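Local structure of MgGH51 (Meripilus giganteus, 6ZPV) at residues 430-435 with 458-463; 399-402 with 406-409. The protein probably hydrolyses terminal alpha-L-arabinofuranosyl residues from arabinose-containing polysaccharides, as a fungal family GH51 alpha-L-arabinofuranosidase. One frame throughout, in Å; residues are numbered along the deposited sequence.

Contact 1 of 2, residues 430-435 with 458-463; sequences YAAIST and TGEAAF
Glu-460 and Phe-463, one helical turn apart, carry the helix side of this contact, and they meet Ala-432 and Tyr-430 in the last three residues of strand 424-432. The short segments run 8.3 Å apart at closest approach, with an angle of 139° between their directions, so the helix runs obliquely back against the strand direction. Glu-460 comes first along the helix. Its CG is anti to the carbonyl carbon (chi1 -69°) and the chain beyond is extended, which carries the carboxylate from the helix to the strand backbone. There the amide N of Ala-432 donates to OE2 of Glu-460 at 2.8 Å with an N-H...O angle of 163°, a nearly straight bond that uses the anti lone pair, away from OE1. The CB of Ala-432 lies 3.5 Å from the same OE2. A water completes a small polar ring, donating to OE2 of Glu-460 at 2.7 Å and to the carbonyl O of Ala-432 at 2.9 Å. Both backbone polar atoms of this last strand residue are thereby satisfied from the Glu-460 side, one directly and one through water. The other oxygen, OE1, is hydrogen-bonded to Ser-508, so both carboxylate oxygens are held. A turn later Phe-463 brings CD2 to within 4.4 Å of CD2 of Tyr-430, an oblique and rather loose approach of two rings. Phe-463 also makes an edge-to-face contact with Phe-408, while the hydroxyl of Tyr-430 bonds to Gln-512. The chemistry implies a buried carboxylate shared among a peptide N-H, a water and a serine hydroxyl; with two donors directed at OE2 and no cationic partner across the contact, any charge it carries is likely to be spread over these hydrogen bonds.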
loop_
_atom_site.group_PDB
_atom_site.type_symbol
_atom_site.label_atom_id
_atom_site.label_comp_id
_atom_site.label_asym_id
_atom_site.label_seq_id
_atom_site.Cartn_x
_atom_site.Cartn_y
_atom_site.Cartn_z
ATOM N N TYR A 430 -12.800 -2.714 2.797
ATOM C CA TYR A 430 -14.127 -2.500 2.211
ATOM C C TYR A 430 -13.974 -1.688 0.947
ATOM O O TYR A 430 -13.091 -0.847 0.836
ATOM C CB TYR A 430 -15.139 -1.849 3.186
ATOM C CG TYR A 430 -14.824 -0.442 3.638
ATOM C CD1 TYR A 430 -13.850 -0.165 4.574
ATOM C CD2 TYR A 430 -15.519 0.634 3.083
ATOM C CE1 TYR A 430 -13.573 1.131 4.969
ATOM C CE2 TYR A 430 -15.237 1.924 3.461
ATOM C CZ TYR A 430 -14.278 2.198 4.411
ATOM O OH TYR A 430 -14.038 3.476 4.799
ATOM N N ALA A 431 -14.926 -1.896 0.023
ATOM C CA ALA A 431 -15.046 -1.080 -1.174
ATOM C C ALA A 431 -16.318 -1.472 -1.913
ATOM O O ALA A 431 -16.717 -2.661 -1.926
ATOM C CB ALA A 431 -13.890 -1.302 -2.158
ATOM N N ALA A 432 -16.929 -0.485 -2.564
ATOM C CA ALA A 432 -18.007 -0.744 -3.550
ATOM C C ALA A 432 -17.350 -1.022 -4.893
ATOM O O ALA A 432 -16.752 -0.131 -5.475
ATOM C CB ALA A 432 -18.955 0.441 -3.583
ATOM N N ILE A 433 -17.449 -2.267 -5.367
ATOM C CA ILE A 433 -16.595 -2.743 -6.477
ATOM C C ILE A 433 -17.333 -2.938 -7.793
ATOM O O ILE A 433 -16.644 -3.090 -8.803
ATOM C CB ILE A 433 -15.821 -4.009 -6.107
ATOM C CG1 ILE A 433 -16.705 -5.239 -5.991
ATOM C CG2 ILE A 433 -15.004 -3.754 -4.835
ATOM C CD1 ILE A 433 -15.902 -6.532 -5.922
ATOM N N SER A 434 -18.666 -3.033 -7.788
ATOM C CA SER A 434 -19.428 -3.453 -8.952
ATOM C C SER A 434 -20.866 -3.041 -8.734
ATOM O O SER A 434 -21.309 -2.969 -7.575
ATOM C CB SER A 434 -19.369 -4.977 -9.082
ATOM O OG SER A 434 -20.210 -5.443 -10.120
ATOM N N THR A 435 -21.599 -2.853 -9.825
ATOM C CA THR A 435 -23.040 -2.691 -9.730
ATOM C C THR A 435 -23.802 -4.006 -9.915
ATOM O O THR A 435 -25.046 -3.971 -9.860
ATOM C CB THR A 435 -23.535 -1.663 -10.756
ATOM O OG1 THR A 435 -23.086 -2.050 -12.056
ATOM C CG2 THR A 435 -22.959 -0.289 -10.476
ATOM N N THR A 458 -19.904 7.734 -2.915
ATOM C CA THR A 458 -21.004 8.251 -2.071
ATOM C C THR A 458 -21.664 7.138 -1.270
ATOM O O THR A 458 -22.064 7.350 -0.118
ATOM C CB THR A 458 -21.983 9.060 -2.921
ATOM O OG1 THR A 458 -22.626 8.302 -3.944
ATOM C CG2 THR A 458 -21.321 10.269 -3.501
ATOM N N GLY A 459 -21.822 5.936 -1.838
ATOM C CA GLY A 459 -22.336 4.792 -1.078
ATOM C C GLY A 459 -21.367 4.461 0.030
ATOM O O GLY A 459 -21.811 4.232 1.182
ATOM N N GLU A 460 -20.077 4.389 -0.248
ATOM C CA GLU A 460 -19.076 4.165 0.799
ATOM C C GLU A 460 -19.190 5.235 1.890
ATOM O O GLU A 460 -19.176 4.901 3.090
ATOM C CB GLU A 460 -17.681 4.175 0.221
ATOM C CG GLU A 460 -17.406 2.959 -0.664
ATOM C CD GLU A 460 -16.360 3.193 -1.750
ATOM O OE1 GLU A 460 -15.693 4.254 -1.736
ATOM O OE2 GLU A 460 -16.186 2.265 -2.576
ATOM N N ALA A 461 -19.339 6.497 1.532
ATOM C CA ALA A 461 -19.423 7.576 2.495
ATOM C C ALA A 461 -20.646 7.383 3.372
ATOM O O ALA A 461 -20.559 7.586 4.616
ATOM C CB ALA A 461 -19.446 8.916 1.815
ATOM N N ALA A 462 -21.773 6.944 2.849
ATOM C CA ALA A 462 -22.942 6.669 3.687
ATOM C C ALA A 462 -22.607 5.560 4.694
ATOM O O ALA A 462 -22.922 5.687 5.882
ATOM C CB ALA A 462 -24.120 6.282 2.786
ATOM N N PHE A 463 -21.990 4.492 4.222
ATOM C CA PHE A 463 -21.596 3.410 5.156
ATOM C C PHE A 463 -20.611 3.964 6.209
ATOM O O PHE A 463 -20.720 3.574 7.403
ATOM C CB PHE A 463 -20.925 2.317 4.324
ATOM C CG PHE A 463 -20.592 1.063 5.084
ATOM C CD1 PHE A 463 -21.560 0.118 5.369
ATOM C CD2 PHE A 463 -19.270 0.744 5.416
ATOM C CE1 PHE A 463 -21.244 -1.058 6.031
ATOM C CE2 PHE A 463 -18.954 -0.420 6.066
ATOM C CZ PHE A 463 -19.942 -1.351 6.320
HETATM O O HOH W 1 -15.194 2.242 -5.045
#

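Contact 2 of 2, residues 399-402 with 406-409; sequences VHVY and TWFY
Within the beta-alpha-beta unit made by strand 396-403, helix 405-410 and strand 424-432, Val-401 packs directly against Trp-407 and Phe-408. Its CG2 lies over the indole, while CG1 sits between the two aromatics, against both Phe-408 and the indole rim. CG2 of Val-401 is 4.1 Å from the centroid of the six-membered ring of Trp-407 and 22° off its normal, a CH-pi contact; its nearest atom there is CH2 of Trp-407, at 3.8 Å. CG2 is anti to the backbone N of Val-401, which leaves CG1 wedged between N and the carbonyl carbon (chi1 63°), and from there CG1 reaches both CZ of Phe-408 and CZ3 of Trp-407 at 4.0 Å. The same CZ approaches the carbonyl O of Val-401 at 3.7 Å, with the oxygen at the ring edge and near the ring plane. The two aromatics also brace each other: CE3 of Trp-407 lies over the centre of the Phe-408 ring, 3.8 Å above its plane. Replacing Trp-407 by an alanine would probably strip CG2 of Val-401 of its aromatic cover and leave the Phe-408 ring without the indole over that face. The backbone N of Trp-407 is held by OG1 of Thr-404. On the strand, the residues flanking Val-401 have their polar ends engaged elsewhere, His-400 with Glu-351 and Tyr-402 with Glu-429. Eight parallel strands follow one another in chain order across this sheet, and a strand valine turned outward to the following helix fits the (beta/alpha)8 barrel of GH51 enzymes, where the helices pack outside the strands.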
loop_
_atom_site.group_PDB
_atom_site.type_symbol
_atom_site.label_atom_id
_atom_site.label_comp_id
_atom_site.label_asym_id
_atom_site.label_seq_id
_atom_site.Cartn_x
_atom_site.Cartn_y
_atom_site.Cartn_z
ATOM N N VAL A 399 -13.344 -7.316 9.914
ATOM C CA VAL A 399 -14.491 -7.563 9.003
ATOM C C VAL A 399 -14.165 -6.989 7.641
ATOM O O VAL A 399 -13.776 -5.803 7.526
ATOM C CB VAL A 399 -15.757 -6.915 9.612
ATOM C CG1 VAL A 399 -16.966 -7.149 8.746
ATOM C CG2 VAL A 399 -16.004 -7.356 11.030
ATOM N N HIS A 400 -14.345 -7.783 6.578
ATOM C CA HIS A 400 -14.119 -7.349 5.191
ATOM C C HIS A 400 -15.431 -7.396 4.424
ATOM O O HIS A 400 -16.156 -8.374 4.555
ATOM C CB HIS A 400 -13.120 -8.283 4.469
ATOM C CG HIS A 400 -11.773 -8.347 5.114
ATOM N ND1 HIS A 400 -10.817 -9.257 4.693
ATOM C CD2 HIS A 400 -11.217 -7.638 6.120
ATOM C CE1 HIS A 400 -9.744 -9.085 5.443
ATOM N NE2 HIS A 400 -9.936 -8.116 6.321
ATOM N N VAL A 401 -15.686 -6.420 3.566
ATOM C CA VAL A 401 -16.861 -6.503 2.658
ATOM C C VAL A 401 -16.574 -5.799 1.330
ATOM O O VAL A 401 -16.188 -4.617 1.314
ATOM C CB VAL A 401 -18.150 -5.992 3.326
ATOM C CG1 VAL A 401 -18.099 -4.519 3.716
ATOM C CG2 VAL A 401 -19.338 -6.285 2.427
ATOM N N TYR A 402 -16.846 -6.497 0.257
ATOM C CA TYR A 402 -16.874 -5.975 -1.117
ATOM C C TYR A 402 -18.276 -6.130 -1.639
ATOM O O TYR A 402 -18.847 -7.228 -1.606
ATOM C CB TYR A 402 -15.857 -6.712 -1.975
ATOM C CG TYR A 402 -14.438 -6.518 -1.498
ATOM C CD1 TYR A 402 -13.764 -5.340 -1.717
ATOM C CD2 TYR A 402 -13.804 -7.512 -0.796
ATOM C CE1 TYR A 402 -12.478 -5.156 -1.241
ATOM C CE2 TYR A 402 -12.528 -7.316 -0.310
ATOM C CZ TYR A 402 -11.850 -6.140 -0.518
ATOM O OH TYR A 402 -10.550 -5.924 -0.110
ATOM N N THR A 406 -25.024 0.486 -3.760
ATOM C CA THR A 406 -26.329 0.491 -3.095
ATOM C C THR A 406 -26.262 -0.273 -1.769
ATOM O O THR A 406 -26.825 0.177 -0.776
ATOM C CB THR A 406 -27.378 -0.053 -4.051
ATOM O OG1 THR A 406 -27.465 0.874 -5.141
ATOM C CG2 THR A 406 -28.726 -0.234 -3.400
ATOM N N TRP A 407 -25.600 -1.437 -1.795
ATOM C CA TRP A 407 -25.467 -2.169 -0.525
ATOM C C TRP A 407 -24.858 -1.279 0.558
ATOM O O TRP A 407 -25.273 -1.319 1.721
ATOM C CB TRP A 407 -24.585 -3.424 -0.730
ATOM C CG TRP A 407 -24.429 -4.282 0.487
ATOM C CD1 TRP A 407 -25.174 -5.397 0.749
ATOM C CD2 TRP A 407 -23.523 -4.106 1.579
ATOM N NE1 TRP A 407 -24.814 -5.933 1.946
ATOM C CE2 TRP A 407 -23.834 -5.150 2.500
ATOM C CE3 TRP A 407 -22.499 -3.201 1.894
ATOM C CZ2 TRP A 407 -23.149 -5.275 3.730
ATOM C CZ3 TRP A 407 -21.867 -3.323 3.111
ATOM C CH2 TRP A 407 -22.189 -4.322 4.038
ATOM N N PHE A 408 -23.840 -0.509 0.228
ATOM C CA PHE A 408 -23.155 0.303 1.237
ATOM C C PHE A 408 -24.117 1.322 1.877
ATOM O O PHE A 408 -24.119 1.447 3.114
ATOM C CB PHE A 408 -21.889 0.969 0.671
ATOM C CG PHE A 408 -20.720 0.025 0.649
ATOM C CD1 PHE A 408 -19.970 -0.141 1.809
ATOM C CD2 PHE A 408 -20.437 -0.792 -0.413
ATOM C CE1 PHE A 408 -18.957 -1.087 1.883
ATOM C CE2 PHE A 408 -19.422 -1.718 -0.337
ATOM C CZ PHE A 408 -18.669 -1.872 0.803
ATOM N N TYR A 409 -24.940 2.043 1.100
ATOM C CA TYR A 409 -25.867 2.975 1.774
ATOM C C TYR A 409 -26.952 2.215 2.526
ATOM O O TYR A 409 -27.397 2.656 3.573
ATOM C CB TYR A 409 -26.399 4.110 0.898
ATOM C CG TYR A 409 -27.408 3.748 -0.146
ATOM C CD1 TYR A 409 -28.713 3.476 0.243
ATOM C CD2 TYR A 409 -27.149 3.771 -1.497
ATOM C CE1 TYR A 409 -29.722 3.215 -0.691
ATOM C CE2 TYR A 409 -28.166 3.574 -2.443
ATOM C CZ TYR A 409 -29.454 3.305 -2.037
ATOM O OH TYR A 409 -30.446 3.079 -2.987
#

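From the N terminus, contact 2 comes first: strand 396-403 passes through a single residue into helix 405-410, closing a very short loop. The chain then returns along strand 424-432, and contact 1 closes the wider excursion of 22 residues between 430-435 and 458-463. The two are in series, neither nested nor crossed, yet their centres lie about 6 Å apart. Neighbouring strands of the parallel sheet join them through a probable hydrogen bond from N of Ala-431 to O of Val-401, 3.3 Å long. Phe-408 of contact 2 packs on contact 1 too, so helices 405-410 and 454-469 are tied to adjacent strands and to each other.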